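Local atomic coordinates of PrgX (Enterococcus faecalis, PDB entry 2AWI), a protein that serves as the receptor for the peptide sex pheromone cCF10 and probably acts as a DNA-binding repressor in the control of conjugation. Residues A[163-168]-A[211-216]; A[174-179]-A[191-196]; A[109-114]-A[156-161]. The protein carries 1 engineered substitution. One frame throughout, in Å; residues are numbered along the deposited sequence.

Interaction 1. Residues A[163-168]-A[211-216]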
# COMPACT_ATOMS: atom_id res chain seq x y z
N LEU A 163 -13.63 17.27 33.39
CA LEU A 163 -14.51 18.42 33.23
C LEU A 163 -14.91 18.61 31.77
O LEU A 163 -14.13 18.31 30.86
CB LEU A 163 -13.78 19.68 33.73
CG LEU A 163 -14.45 20.62 34.72
CD1 LEU A 163 -14.99 19.83 35.91
CD2 LEU A 163 -13.43 21.66 35.19
N PRO A 164 -16.14 19.08 31.52
CA PRO A 164 -16.56 19.29 30.13
C PRO A 164 -15.56 20.24 29.49
O PRO A 164 -15.08 21.17 30.13
CB PRO A 164 -17.94 19.91 30.28
CG PRO A 164 -18.45 19.27 31.55
CD PRO A 164 -17.24 19.35 32.46
N TYR A 165 -15.23 20.00 28.23
CA TYR A 165 -14.26 20.84 27.53
C TYR A 165 -14.43 22.35 27.73
O TYR A 165 -13.46 23.06 28.01
CB TYR A 165 -14.29 20.53 26.03
CG TYR A 165 -13.31 21.37 25.24
CD1 TYR A 165 -11.93 21.14 25.33
CD2 TYR A 165 -13.75 22.41 24.43
CE1 TYR A 165 -11.02 21.94 24.64
CE2 TYR A 165 -12.85 23.21 23.73
CZ TYR A 165 -11.49 22.97 23.84
OH TYR A 165 -10.60 23.76 23.16
N GLU A 166 -15.66 22.84 27.60
CA GLU A 166 -15.93 24.27 27.73
C GLU A 166 -15.53 24.94 29.05
O GLU A 166 -15.21 26.12 29.06
CB GLU A 166 -17.40 24.55 27.43
CG GLU A 166 -17.67 26.01 27.07
CD GLU A 166 -16.93 26.44 25.80
OE1 GLU A 166 -16.99 27.64 25.46
OE2 GLU A 166 -16.29 25.58 25.15
N GLU A 167 -15.57 24.19 30.15
CA GLU A 167 -15.20 24.75 31.45
C GLU A 167 -13.69 24.84 31.63
O GLU A 167 -13.21 25.44 32.59
CB GLU A 167 -15.78 23.90 32.58
CG GLU A 167 -17.28 23.83 32.63
CD GLU A 167 -17.78 23.05 33.83
OE1 GLU A 167 -17.40 23.41 34.97
OE2 GLU A 167 -18.54 22.07 33.63
N VAL A 168 -12.95 24.24 30.70
CA VAL A 168 -11.50 24.24 30.79
C VAL A 168 -10.86 25.11 29.72
O VAL A 168 -9.92 25.85 29.99
CB VAL A 168 -10.95 22.81 30.67
CG1 VAL A 168 -9.43 22.81 30.79
CG2 VAL A 168 -11.56 21.93 31.74
N GLN A 211 -8.01 23.71 15.03
CA GLN A 211 -7.00 24.50 14.35
C GLN A 211 -6.21 25.32 15.36
O GLN A 211 -5.00 25.53 15.22
CB GLN A 211 -7.64 25.42 13.31
CG GLN A 211 -6.63 26.09 12.38
CD GLN A 211 -7.26 27.13 11.45
OE1 GLN A 211 -6.59 27.68 10.57
NE2 GLN A 211 -8.55 27.40 11.64
N TYR A 212 -6.89 25.80 16.39
CA TYR A 212 -6.22 26.59 17.41
C TYR A 212 -5.04 25.79 17.95
O TYR A 212 -3.90 26.23 17.87
CB TYR A 212 -7.19 26.93 18.55
CG TYR A 212 -6.50 27.54 19.75
CD1 TYR A 212 -5.97 28.83 19.70
CD2 TYR A 212 -6.32 26.80 20.92
CE1 TYR A 212 -5.26 29.37 20.79
CE2 TYR A 212 -5.62 27.32 22.01
CZ TYR A 212 -5.09 28.60 21.94
OH TYR A 212 -4.36 29.11 23.00
N TYR A 213 -5.34 24.61 18.48
CA TYR A 213 -4.32 23.74 19.06
C TYR A 213 -3.26 23.28 18.06
O TYR A 213 -2.08 23.24 18.38
CB TYR A 213 -4.99 22.56 19.74
CG TYR A 213 -5.85 22.99 20.90
CD1 TYR A 213 -5.28 23.61 22.02
CD2 TYR A 213 -7.23 22.81 20.89
CE1 TYR A 213 -6.06 24.04 23.09
CE2 TYR A 213 -8.03 23.23 21.95
CZ TYR A 213 -7.44 23.84 23.05
OH TYR A 213 -8.21 24.25 24.11
N ILE A 214 -3.68 22.94 16.84
CA ILE A 214 -2.74 22.52 15.83
C ILE A 214 -1.75 23.66 15.61
O ILE A 214 -0.55 23.44 15.40
CB ILE A 214 -3.46 22.19 14.50
CG1 ILE A 214 -4.25 20.89 14.66
CG2 ILE A 214 -2.45 22.10 13.35
CD1 ILE A 214 -4.92 20.41 13.39
N ASN A 215 -2.24 24.89 15.66
CA ASN A 215 -1.40 26.07 15.48
C ASN A 215 -0.46 26.25 16.68
O ASN A 215 0.73 26.53 16.50
CB ASN A 215 -2.25 27.33 15.31
CG ASN A 215 -2.96 27.37 13.97
OD1 ASN A 215 -3.77 28.26 13.71
ND2 ASN A 215 -2.66 26.41 13.10
N GLN A 216 -0.99 26.10 17.89
CA GLN A 216 -0.16 26.25 19.08
C GLN A 216 0.98 25.22 19.05
O GLN A 216 2.14 25.55 19.32
CB GLN A 216 -0.99 26.06 20.35
CG GLN A 216 -1.99 27.18 20.63
CD GLN A 216 -1.40 28.57 20.39
OE1 GLN A 216 -0.33 28.90 20.89
NE2 GLN A 216 -2.12 29.38 19.63
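Tyr-165 and Tyr-213 reach toward each other from opposite directions and meet at their phenol ends, an instructive case of two helices joined by a single long-range pair. Tyr-213 OH donates a hydrogen bond to Tyr-165 OH across 2.6 Å. The exact length deserves caution, because the modelled position of the Tyr-165 hydroxyl oxygen is less certain. Neither ring lies over the other: each hydroxyl comes in at the edge of the opposite ring, near its plane, and the two planes are turned about 78° apart. The carbon contact is correspondingly slight, with Tyr-165 CZ 4.0 Å from Tyr-213 CE2, and the segments bury just 83 Å² between them. Tyr-165 CG stands opposite its backbone nitrogen (chi1 180°), which extends the phenol away from the start of helix 165-172 and toward helix 207-220. The same hydroxyl oxygen has its stronger polar partner outside the two segments, in a hydrogen bond with Glu-209 OE1.

Within the all-helical C-terminal region, classed as TPR-like, helices 165-172 and 207-220 are separated in sequence by helix 184-203, and the two phenols span the distance beside it. Even the nearest CA atoms, those of Tyr-165 and Tyr-213, are 13.4 Å apart. Packing is close round the Tyr-213 ring: Tyr-212 CD2 sits 3.4 Å above its plane, over the centre, and Ala-197 and Ser-201 of helix 184-203 touch it too. Tyr-165 rests on Ile-200 of that helix and on Leu-160. The outer side is much looser. There Glu-166 and Glu-167 on one helix and Gln-211 and Asn-215 on the other are exposed, and the poorly ordered Glu-166 side chain stays more than 8 Å from the opposing segment.

Interaction 2. Residues A[174-179]-A[191-196]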
# COMPACT_ATOMS: atom_id res chain seq x y z
N PRO A 174 -5.19 31.41 27.84
CA PRO A 174 -4.25 32.39 28.40
C PRO A 174 -2.84 31.87 28.67
O PRO A 174 -1.92 32.64 28.94
CB PRO A 174 -4.96 32.85 29.68
CG PRO A 174 -5.76 31.66 30.07
CD PRO A 174 -6.33 31.19 28.75
N MSE A 175 -2.67 30.55 28.59
CA MSE A 175 -1.37 29.96 28.82
C MSE A 175 -0.56 29.87 27.54
O MSE A 175 0.65 29.67 27.58
CB MSE A 175 -1.53 28.57 29.44
CG MSE A 175 -2.14 28.61 30.81
SE MSE A 175 -2.30 26.87 31.59
CE MSE A 175 -3.23 27.35 33.22
N TYR A 176 -1.23 30.04 26.41
CA TYR A 176 -0.56 29.98 25.12
C TYR A 176 -0.70 31.29 24.34
O TYR A 176 -1.59 32.10 24.62
CB TYR A 176 -1.11 28.81 24.30
CG TYR A 176 -0.78 27.46 24.90
CD1 TYR A 176 -1.50 26.98 25.99
CD2 TYR A 176 0.31 26.72 24.45
CE1 TYR A 176 -1.13 25.80 26.63
CE2 TYR A 176 0.69 25.54 25.07
CZ TYR A 176 -0.03 25.08 26.17
OH TYR A 176 0.38 23.96 26.85
N PRO A 177 0.18 31.51 23.35
CA PRO A 177 1.27 30.62 22.92
C PRO A 177 2.47 30.60 23.86
O PRO A 177 2.65 31.49 24.68
CB PRO A 177 1.63 31.16 21.55
CG PRO A 177 1.42 32.63 21.73
CD PRO A 177 0.10 32.68 22.47
N ILE A 178 3.29 29.57 23.73
CA ILE A 178 4.50 29.43 24.53
C ILE A 178 5.58 30.28 23.85
O ILE A 178 5.67 30.31 22.61
CB ILE A 178 4.98 27.95 24.60
CG1 ILE A 178 3.88 27.05 25.17
CG2 ILE A 178 6.25 27.86 25.44
CD1 ILE A 178 3.43 27.39 26.58
N VAL A 179 6.40 30.96 24.64
CA VAL A 179 7.46 31.79 24.08
C VAL A 179 8.87 31.27 24.37
O VAL A 179 9.75 31.36 23.52
CB VAL A 179 7.35 33.25 24.61
CG1 VAL A 179 5.94 33.78 24.37
CG2 VAL A 179 7.68 33.31 26.09
N GLN A 191 3.22 20.38 25.97
CA GLN A 191 2.80 19.65 24.77
C GLN A 191 1.63 18.72 25.03
O GLN A 191 0.75 18.57 24.19
CB GLN A 191 3.97 18.83 24.22
CG GLN A 191 4.86 19.56 23.24
CD GLN A 191 6.15 18.80 22.95
OE1 GLN A 191 7.11 18.89 23.71
NE2 GLN A 191 6.16 18.04 21.86
N THR A 192 1.62 18.09 26.20
CA THR A 192 0.56 17.16 26.56
C THR A 192 -0.80 17.83 26.48
O THR A 192 -1.76 17.23 25.99
CB THR A 192 0.78 16.61 27.99
OG1 THR A 192 2.07 15.99 28.07
CG2 THR A 192 -0.29 15.58 28.34
N VAL A 193 -0.88 19.07 26.95
CA VAL A 193 -2.11 19.85 26.95
C VAL A 193 -2.67 19.94 25.55
O VAL A 193 -3.83 19.62 25.32
CB VAL A 193 -1.88 21.30 27.44
CG1 VAL A 193 -3.18 22.08 27.32
CG2 VAL A 193 -1.38 21.30 28.87
N LEU A 194 -1.85 20.38 24.62
CA LEU A 194 -2.29 20.55 23.25
C LEU A 194 -2.78 19.24 22.65
O LEU A 194 -3.84 19.20 22.04
CB LEU A 194 -1.15 21.14 22.40
CG LEU A 194 -0.47 22.35 23.04
CD1 LEU A 194 0.65 22.85 22.16
CD2 LEU A 194 -1.51 23.44 23.26
N LYS A 195 -2.01 18.17 22.83
CA LYS A 195 -2.39 16.89 22.27
C LYS A 195 -3.74 16.43 22.82
O LYS A 195 -4.61 16.00 22.07
CB LYS A 195 -1.30 15.85 22.57
CG LYS A 195 -1.47 14.52 21.84
CD LYS A 195 -2.28 13.53 22.64
CE LYS A 195 -1.55 13.12 23.91
NZ LYS A 195 -2.34 12.18 24.76
N ASN A 196 -3.91 16.52 24.14
CA ASN A 196 -5.16 16.12 24.76
C ASN A 196 -6.30 17.04 24.35
O ASN A 196 -7.42 16.59 24.10
CB ASN A 196 -5.04 16.10 26.28
CG ASN A 196 -4.14 14.99 26.77
OD1 ASN A 196 -3.94 13.99 26.09
ND2 ASN A 196 -3.60 15.15 27.97
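In the linker that joins helix 165-172 to helix 184-203, Tyr-176 turns inward and packs on Val-193 and Leu-194, illustrating how one aromatic residue can hold a connecting loop to the helix that follows it. Leu-194 supplies the face contact. Its CD2 methyl stands 3.8 Å from the centroid of the Tyr-176 ring, 22° off the ring normal, which makes a CH-pi interaction. The methyl is displaced toward the rim, so its shortest approach is to CE2, at 3.5 Å, and CD1 of the same leucine reaches CE2 at 4.0 Å. Although the first bond of the Leu-194 side chain does not head for the loop, the branch end does, with CG opposite the carbonyl carbon (chi1 -48°).

Val-193 meets the far end of the phenol. Tyr-176 OH lies 3.5 Å from Val-193 CB, and the ring meets CG1 obliquely, with CE1 4.3 Å away. No hydrogen bond joins the two segments; the hydroxyl instead bonds to Ile-190 O, one residue before the 191-196 segment, so a polar group in apolar surroundings is satisfied by the helix backbone.

This belongs to the TPR-like helical region. Here helix 184-203 packs on helix 150-159 as well as on the linker, Val-193 also touching Cys-153, an engineered residue, and Val-156. Directly after the tyrosine the chain bends through a cis peptide bond to Pro-177. Tyr-176 itself is packed by more than one further helix: Cys-153 touches it from helix 150-159, while from helix 207-220 come Tyr-212, whose hydroxyl oxygen meets Tyr-176 CB, and Gln-216.

Interaction 3. Residues A[109-114]-A[156-161]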
# COMPACT_ATOMS: atom_id res chain seq x y z
N TYR A 109 -0.53 20.13 44.93
CA TYR A 109 -1.63 19.47 45.61
C TYR A 109 -2.93 19.56 44.82
O TYR A 109 -3.75 18.64 44.85
CB TYR A 109 -1.83 20.06 47.01
CG TYR A 109 -0.93 19.43 48.05
CD1 TYR A 109 -1.08 18.09 48.42
CD2 TYR A 109 0.12 20.15 48.63
CE1 TYR A 109 -0.22 17.49 49.34
CE2 TYR A 109 0.98 19.56 49.55
CZ TYR A 109 0.81 18.23 49.89
OH TYR A 109 1.68 17.64 50.78
N PHE A 110 -3.13 20.67 44.11
CA PHE A 110 -4.35 20.76 43.33
C PHE A 110 -4.29 19.69 42.26
O PHE A 110 -5.26 18.97 42.03
CB PHE A 110 -4.49 22.13 42.67
CG PHE A 110 -5.84 22.34 42.03
CD1 PHE A 110 -7.00 22.25 42.79
CD2 PHE A 110 -5.94 22.60 40.66
CE1 PHE A 110 -8.25 22.41 42.20
CE2 PHE A 110 -7.19 22.76 40.07
CZ PHE A 110 -8.35 22.67 40.84
N SER A 111 -3.13 19.58 41.61
CA SER A 111 -2.93 18.59 40.56
C SER A 111 -3.17 17.18 41.11
O SER A 111 -3.78 16.35 40.44
CB SER A 111 -1.50 18.70 40.00
OG SER A 111 -1.34 17.88 38.86
N ILE A 112 -2.70 16.92 42.32
CA ILE A 112 -2.90 15.61 42.93
C ILE A 112 -4.39 15.40 43.17
O ILE A 112 -4.94 14.33 42.89
CB ILE A 112 -2.14 15.50 44.27
CG1 ILE A 112 -0.64 15.55 44.02
CG2 ILE A 112 -2.52 14.22 44.97
CD1 ILE A 112 0.19 15.63 45.29
N TYR A 113 -5.04 16.44 43.68
CA TYR A 113 -6.47 16.44 43.96
C TYR A 113 -7.26 15.98 42.74
O TYR A 113 -8.10 15.08 42.84
CB TYR A 113 -6.91 17.84 44.37
CG TYR A 113 -8.41 18.05 44.37
CD1 TYR A 113 -9.22 17.45 45.33
CD2 TYR A 113 -9.01 18.84 43.39
CE1 TYR A 113 -10.60 17.63 45.32
CE2 TYR A 113 -10.39 19.03 43.37
CZ TYR A 113 -11.18 18.42 44.34
OH TYR A 113 -12.54 18.60 44.33
N LEU A 114 -7.01 16.60 41.59
CA LEU A 114 -7.71 16.23 40.36
C LEU A 114 -7.39 14.78 40.00
O LEU A 114 -8.11 14.14 39.24
CB LEU A 114 -7.30 17.17 39.21
CG LEU A 114 -7.68 18.64 39.37
CD1 LEU A 114 -7.11 19.47 38.22
CD2 LEU A 114 -9.20 18.78 39.44
N VAL A 156 -4.14 21.93 33.78
CA VAL A 156 -5.07 22.05 32.66
C VAL A 156 -5.37 20.70 32.02
O VAL A 156 -6.50 20.42 31.64
CB VAL A 156 -4.52 23.01 31.59
CG1 VAL A 156 -4.92 22.53 30.21
CG2 VAL A 156 -5.08 24.40 31.84
N SER A 157 -4.33 19.88 31.88
CA SER A 157 -4.46 18.56 31.29
C SER A 157 -5.34 17.68 32.17
O SER A 157 -6.18 16.93 31.68
CB SER A 157 -3.08 17.93 31.14
OG SER A 157 -3.17 16.63 30.59
N ASN A 158 -5.12 17.77 33.48
CA ASN A 158 -5.89 17.00 34.45
C ASN A 158 -7.37 17.40 34.40
O ASN A 158 -8.26 16.57 34.58
CB ASN A 158 -5.34 17.23 35.86
CG ASN A 158 -3.93 16.69 36.05
OD1 ASN A 158 -3.22 17.10 36.97
ND2 ASN A 158 -3.53 15.76 35.20
N LEU A 159 -7.63 18.69 34.15
CA LEU A 159 -8.99 19.20 34.07
C LEU A 159 -9.73 18.70 32.83
O LEU A 159 -10.92 18.39 32.90
CB LEU A 159 -8.99 20.74 34.06
CG LEU A 159 -8.52 21.43 35.34
CD1 LEU A 159 -8.35 22.92 35.08
CD2 LEU A 159 -9.53 21.17 36.46
N LEU A 160 -9.03 18.61 31.71
CA LEU A 160 -9.65 18.13 30.47
C LEU A 160 -10.09 16.69 30.67
O LEU A 160 -10.85 16.15 29.86
CB LEU A 160 -8.66 18.20 29.31
CG LEU A 160 -8.38 19.55 28.64
CD1 LEU A 160 -7.28 19.42 27.60
CD2 LEU A 160 -9.65 20.06 27.98
N ASN A 161 -9.63 16.08 31.75
CA ASN A 161 -9.94 14.69 32.06
C ASN A 161 -11.16 14.49 32.96
O ASN A 161 -11.75 13.41 32.97
CB ASN A 161 -8.72 14.04 32.71
CG ASN A 161 -8.72 12.54 32.59
OD1 ASN A 161 -8.55 11.99 31.50
ND2 ASN A 161 -8.92 11.85 33.71
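Helix 107-122 and helix 150-159 approach closely at Leu-114 and Asn-158, whose CA atoms are 6.2 Å apart, the shortest such distance between the two segments. It is a helix-to-helix packing contact within the TPR-like C-terminal region, and it shows how a small polar pair can sit beside an apolar one. The carbon framework of Asn-158 contributes first: its CB lies 3.7 Å from Leu-114 CD1 and 3.9 Å from Leu-114 CB, the two side chains passing each other at a slant. Beyond that CB the amide turns to helix 107-122, with CG opposite the carbonyl carbon (chi1 -66°), and brings OD1 to 2.8 Å from Ser-111 OG. Glu-154 OE2 is another hydrogen-bonding partner of this serine, which has one hydroxyl proton to give, so the two acceptors probably compete for it.

On the apolar side, Leu-159 lies against the end of Leu-114. Helix 165-172 backs Leu-159 through Val-168, and Leu-114 CG stands over one face of the Phe-110 ring, displaced toward its rim. Both methyls of Leu-114 meet one methyl of Leu-159: Leu-159 CD2 is 3.8 Å from Leu-114 CD2 and only 3.4 Å from Leu-114 CD1, tighter than an ordinary van der Waals contact between methyl carbons.

Followed from the N terminus, the chain first closes interaction 3, where helix 150-159 returns to helix 107-122 after an excursion that includes helix 128-142. Interaction 1 opens next, at the start of helix 165-172. Before it closes, the chain makes interaction 2, a short local closure between the linker 174-179 and helix 184-203, so interaction 2 nests within interaction 1 while interaction 3 stands in series with both. Helix 207-220 then completes interaction 1. Side chains link neighbouring sites: Gln-216 packs on Pro-177, Met-175 on Val-156, and Asn-196 probably hydrogen-bonds to Ser-157. Interactions 3 and 1 each join helices with another helix between them in sequence; interaction 2 ties a linker to the helix after it.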